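Local structure of DNA polymerase III subunit beta (Deinococcus radiodurans, 4TRT) at residues V276-L279 and T284-L287; L313-R318 and A342-V347. The protein probably acts as a sliding clamp, forming a ring-shaped head-to-tail homodimer around DNA that tethers DNA polymerases and other proteins and makes synthesis processive. One frame throughout, in Å; residues are numbered along the deposited sequence.

Contact 1 of 2, residues V276-L279 and T284-L287; sequences VEFL and TLRL
L279 and R286 face each other across a beta hairpin, strands 275-281 and 284-290, and illustrate how an antiparallel pair can carry different chemistry on its two faces. They form a hydrogen-bonded pair: L279 N donates to R286 O and R286 N to L279 O, both at 2.8 Å, the second nearly straight. On the same face their side chains cross. The R286 chain bends at chi3 (75°), which turns the guanidinium back over L279, and L279 CD2 sits over the centre of the R286 guanidinium, 3.8 Å from R286 CZ. E277 reaches the guanidinium at its edge. Its OE2 accepts from R286 NH2 at 2.9 Å in a salt bridge, from the syn side but 30° out of the carboxylate plane. A water accepts from R286 NE and donates to E277 OE2, so the bridge is doubled through solvent.

The other face is apolar. L287 and F278 form the neighbouring non-hydrogen-bonded pair and lie side by side. L285 CD1 also touches the F278 ring, while L285 and L287 reach helix 254-265. L287 CD2 stands over the centre of the F278 ring, a CH-pi contact 3.6 Å from the centroid and 12° off its normal.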
loop_
_atom_site.group_PDB
_atom_site.type_symbol
_atom_site.label_atom_id
_atom_site.label_comp_id
_atom_site.label_asym_id
_atom_site.label_seq_id
_atom_site.Cartn_x
_atom_site.Cartn_y
_atom_site.Cartn_z
ATOM N N VAL A 276 -9.077 -2.583 27.153
ATOM C CA VAL A 276 -8.456 -3.876 27.415
ATOM C C VAL A 276 -8.092 -4.025 28.897
ATOM O O VAL A 276 -7.456 -3.135 29.486
ATOM C CB VAL A 276 -7.199 -4.085 26.548
ATOM C CG1 VAL A 276 -6.174 -2.981 26.798
ATOM C CG2 VAL A 276 -6.584 -5.459 26.812
ATOM N N GLU A 277 -8.501 -5.143 29.491
ATOM C CA GLU A 277 -8.212 -5.431 30.886
ATOM C C GLU A 277 -6.882 -6.175 30.992
ATOM O O GLU A 277 -6.586 -7.072 30.200
ATOM C CB GLU A 277 -9.355 -6.232 31.525
ATOM C CG GLU A 277 -9.072 -6.836 32.897
ATOM C CD GLU A 277 -10.151 -7.838 33.314
ATOM O OE1 GLU A 277 -11.364 -7.533 33.137
ATOM O OE2 GLU A 277 -9.801 -8.936 33.798
ATOM N N PHE A 278 -6.069 -5.748 31.949
ATOM C CA PHE A 278 -4.818 -6.414 32.289
ATOM C C PHE A 278 -5.057 -7.048 33.647
ATOM O O PHE A 278 -5.380 -6.329 34.594
ATOM C CB PHE A 278 -3.707 -5.395 32.474
ATOM C CG PHE A 278 -3.005 -4.996 31.219
ATOM C CD1 PHE A 278 -3.704 -4.558 30.118
ATOM C CD2 PHE A 278 -1.626 -4.983 31.178
ATOM C CE1 PHE A 278 -3.047 -4.162 28.974
ATOM C CE2 PHE A 278 -0.962 -4.592 30.036
ATOM C CZ PHE A 278 -1.679 -4.173 28.933
ATOM N N LEU A 279 -4.932 -8.364 33.752
ATOM C CA LEU A 279 -5.032 -9.031 35.047
ATOM C C LEU A 279 -3.731 -9.776 35.314
ATOM O O LEU A 279 -3.401 -10.733 34.626
ATOM C CB LEU A 279 -6.216 -10.000 35.089
ATOM C CG LEU A 279 -6.393 -10.846 36.361
ATOM C CD1 LEU A 279 -6.668 -9.949 37.556
ATOM C CD2 LEU A 279 -7.517 -11.857 36.162
ATOM N N THR A 284 1.209 -14.903 35.773
ATOM C CA THR A 284 0.613 -14.729 34.453
ATOM C C THR A 284 0.023 -13.332 34.277
ATOM O O THR A 284 -0.369 -12.685 35.244
ATOM C CB THR A 284 -0.500 -15.775 34.154
ATOM O OG1 THR A 284 -1.649 -15.521 34.968
ATOM C CG2 THR A 284 0.008 -17.222 34.348
ATOM N N LEU A 285 -0.021 -12.873 33.027
ATOM C CA LEU A 285 -0.761 -11.680 32.666
ATOM C C LEU A 285 -1.866 -12.131 31.724
ATOM O O LEU A 285 -1.592 -12.727 30.677
ATOM C CB LEU A 285 0.142 -10.652 31.984
ATOM C CG LEU A 285 -0.551 -9.478 31.290
ATOM C CD1 LEU A 285 -1.354 -8.641 32.293
ATOM C CD2 LEU A 285 0.476 -8.614 30.565
ATOM N N ARG A 286 -3.108 -11.859 32.099
ATOM C CA ARG A 286 -4.235 -12.127 31.220
ATOM C C ARG A 286 -4.741 -10.811 30.650
ATOM O O ARG A 286 -4.970 -9.840 31.385
ATOM C CB ARG A 286 -5.349 -12.832 31.976
ATOM C CG ARG A 286 -6.417 -13.388 31.062
ATOM C CD ARG A 286 -7.615 -13.863 31.841
ATOM N NE ARG A 286 -8.414 -12.738 32.304
ATOM C CZ ARG A 286 -9.489 -12.860 33.077
ATOM N NH1 ARG A 286 -9.896 -14.059 33.486
ATOM N NH2 ARG A 286 -10.153 -11.774 33.448
ATOM N N LEU A 287 -4.926 -10.787 29.339
ATOM C CA LEU A 287 -5.522 -9.645 28.660
ATOM C C LEU A 287 -6.932 -10.030 28.265
ATOM O O LEU A 287 -7.140 -11.145 27.776
ATOM C CB LEU A 287 -4.713 -9.312 27.415
ATOM C CG LEU A 287 -3.247 -9.034 27.741
ATOM C CD1 LEU A 287 -2.518 -8.815 26.435
ATOM C CD2 LEU A 287 -3.134 -7.809 28.636
HETATM O O HOH W 1 -7.766 -10.204 31.894
HETATM O O HOH W 2 -3.546 -13.644 35.443
#

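Contact 2 of 2, residues L313-R318 and A342-V347; sequences LAFNAR and AIFRAV. Unlike the reference sequence in segment 342-347: V347 (reference Arg).
F315 meets A342 and F344 by reaching from an edge strand of one beta-sheet to a strand of another, an example of side-chain packing between two sheets, with no hydrogen bond between the two segments. Along strand 310-316, L313 comes first, A314 keeps its backbone paired with L360, and F315 follows as the residue that makes the contact. Its CG lies anti to the carbonyl carbon (chi1 -66°), and the ring extends toward strand 342-346 with CZ leading, 4.1 Å from A342 CB. F344 comes over one face of this ring, presenting its own edge in a T-shaped stack. The centroids are 5.9 Å apart and the planes stand at 71°; F315 CZ and F344 CZ approach to 4.5 Å.

N316 then ends the strand and takes the N-cap position of helix 317-324. Its OD1 accepts a weak bond from R318 N at 3.0 Å and also accepts from N274 ND2. A317 and R318 begin the helix, which closes over the aromatic pair with V320 on F315 and with A323 and L324 on F344, while M357 touches both phenylalanines. Sheets joined through a buried apolar core, with helices packed against them, are typical of the domains of the beta sliding clamp.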
loop_
_atom_site.group_PDB
_atom_site.type_symbol
_atom_site.label_atom_id
_atom_site.label_comp_id
_atom_site.label_asym_id
_atom_site.label_seq_id
_atom_site.Cartn_x
_atom_site.Cartn_y
_atom_site.Cartn_z
ATOM N N LEU A 313 -6.313 -4.024 35.959
ATOM C CA LEU A 313 -6.290 -2.673 35.411
ATOM C C LEU A 313 -6.987 -2.650 34.053
ATOM O O LEU A 313 -7.140 -3.695 33.413
ATOM C CB LEU A 313 -4.848 -2.176 35.247
ATOM C CG LEU A 313 -3.873 -2.343 36.414
ATOM C CD1 LEU A 313 -3.007 -3.583 36.217
ATOM C CD2 LEU A 313 -3.016 -1.097 36.598
ATOM N N ALA A 314 -7.423 -1.462 33.642
ATOM C CA ALA A 314 -8.047 -1.248 32.337
ATOM C C ALA A 314 -7.317 -0.132 31.617
ATOM O O ALA A 314 -7.107 0.947 32.190
ATOM C CB ALA A 314 -9.519 -0.869 32.511
ATOM N N PHE A 315 -6.956 -0.387 30.361
ATOM C CA PHE A 315 -6.232 0.554 29.510
ATOM C C PHE A 315 -6.872 0.689 28.117
ATOM O O PHE A 315 -7.493 -0.243 27.612
ATOM C CB PHE A 315 -4.782 0.077 29.287
ATOM C CG PHE A 315 -3.920 0.080 30.528
ATOM C CD1 PHE A 315 -3.480 1.266 31.085
ATOM C CD2 PHE A 315 -3.541 -1.105 31.129
ATOM C CE1 PHE A 315 -2.681 1.268 32.227
ATOM C CE2 PHE A 315 -2.750 -1.113 32.275
ATOM C CZ PHE A 315 -2.311 0.073 32.821
ATOM N N ASN A 316 -6.652 1.841 27.490
ATOM C CA ASN A 316 -6.890 2.028 26.051
ATOM C C ASN A 316 -5.850 1.192 25.292
ATOM O O ASN A 316 -4.653 1.539 25.288
ATOM C CB ASN A 316 -6.762 3.531 25.723
ATOM C CG ASN A 316 -7.070 3.874 24.275
ATOM O OD1 ASN A 316 -6.809 3.106 23.341
ATOM N ND2 ASN A 316 -7.614 5.058 24.083
ATOM N N ALA A 317 -6.299 0.106 24.650
ATOM C CA ALA A 317 -5.381 -0.789 23.910
ATOM C C ALA A 317 -4.532 -0.073 22.847
ATOM O O ALA A 317 -3.371 -0.437 22.626
ATOM C CB ALA A 317 -6.144 -1.948 23.263
ATOM N N ARG A 318 -5.093 0.918 22.180
ATOM C CA ARG A 318 -4.339 1.665 21.178
ATOM C C ARG A 318 -3.184 2.426 21.834
ATOM O O ARG A 318 -2.069 2.458 21.306
ATOM C CB ARG A 318 -5.232 2.650 20.394
ATOM C CG ARG A 318 -4.421 3.497 19.401
ATOM C CD ARG A 318 -5.295 4.325 18.471
ATOM N NE ARG A 318 -6.223 3.520 17.666
ATOM C CZ ARG A 318 -5.904 2.834 16.565
ATOM N NH1 ARG A 318 -4.653 2.812 16.106
ATOM N NH2 ARG A 318 -6.846 2.147 15.919
ATOM N N ALA A 342 0.810 3.906 35.225
ATOM C CA ALA A 342 1.796 2.846 35.062
ATOM C C ALA A 342 2.954 3.328 34.206
ATOM O O ALA A 342 2.796 4.253 33.415
ATOM C CB ALA A 342 1.146 1.635 34.413
ATOM N N ILE A 343 4.108 2.676 34.344
ATOM C CA ILE A 343 5.269 2.944 33.490
ATOM C C ILE A 343 5.558 1.681 32.677
ATOM O O ILE A 343 5.598 0.583 33.238
ATOM C CB ILE A 343 6.511 3.340 34.315
ATOM C CG1 ILE A 343 6.274 4.650 35.078
ATOM C CG2 ILE A 343 7.736 3.481 33.427
ATOM C CD1 ILE A 343 7.345 4.925 36.124
ATOM N N PHE A 344 5.707 1.841 31.355
ATOM C CA PHE A 344 6.176 0.782 30.476
ATOM C C PHE A 344 7.555 1.185 29.951
ATOM O O PHE A 344 7.760 2.316 29.511
ATOM C CB PHE A 344 5.244 0.546 29.279
ATOM C CG PHE A 344 3.825 0.165 29.629
ATOM C CD1 PHE A 344 3.444 -0.185 30.917
ATOM C CD2 PHE A 344 2.878 0.082 28.611
ATOM C CE1 PHE A 344 2.144 -0.536 31.194
ATOM C CE2 PHE A 344 1.578 -0.298 28.869
ATOM C CZ PHE A 344 1.203 -0.589 30.172
ATOM N N ARG A 345 8.513 0.270 30.032
ATOM C CA ARG A 345 9.866 0.525 29.546
ATOM C C ARG A 345 10.568 -0.791 29.185
ATOM O O ARG A 345 10.018 -1.868 29.431
ATOM C CB ARG A 345 10.654 1.307 30.596
ATOM C CG ARG A 345 10.792 0.608 31.930
ATOM C CD ARG A 345 11.534 1.441 32.961
ATOM N NE ARG A 345 12.060 0.542 33.972
ATOM C CZ ARG A 345 12.831 0.891 34.987
ATOM N NH1 ARG A 345 13.177 2.160 35.184
ATOM N NH2 ARG A 345 13.265 -0.053 35.817
ATOM N N ALA A 346 11.754 -0.701 28.580
ATOM C CA ALA A 346 12.627 -1.882 28.410
ATOM C C ALA A 346 13.280 -2.225 29.748
ATOM O O ALA A 346 13.339 -1.386 30.642
ATOM C CB ALA A 346 13.683 -1.646 27.333
ATOM N N VAL A 347 13.770 -3.455 29.895
ATOM C CA VAL A 347 14.437 -3.891 31.130
ATOM C C VAL A 347 15.471 -2.845 31.622
ATOM O O VAL A 347 16.328 -2.406 30.867
ATOM C CB VAL A 347 15.107 -5.279 30.936
ATOM C CG1 VAL A 347 16.015 -5.633 32.119
ATOM C CG2 VAL A 347 14.043 -6.345 30.742
#

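Contacts 1 and 2 meet in the four-stranded sheet of the C-terminal domain, where strands 275-281 and 310-316 are neighbours: F278 N probably bonds to L313 O at 2.7 Å and V276 N to F315 O at 2.9 Å. Contact 1 lies within that sheet and is only partly buried, so it combines backbone bonds with a hydrated ion pair on one face and hydrocarbon on the other. Contact 2 is fully buried and links this sheet to the sheet that contains strand 342-346, relying on apolar and aromatic packing. The core runs through both, because F315 turns its edge to the face of F278 opposite L287 CD2, and V320 of helix 317-324 touches both rings.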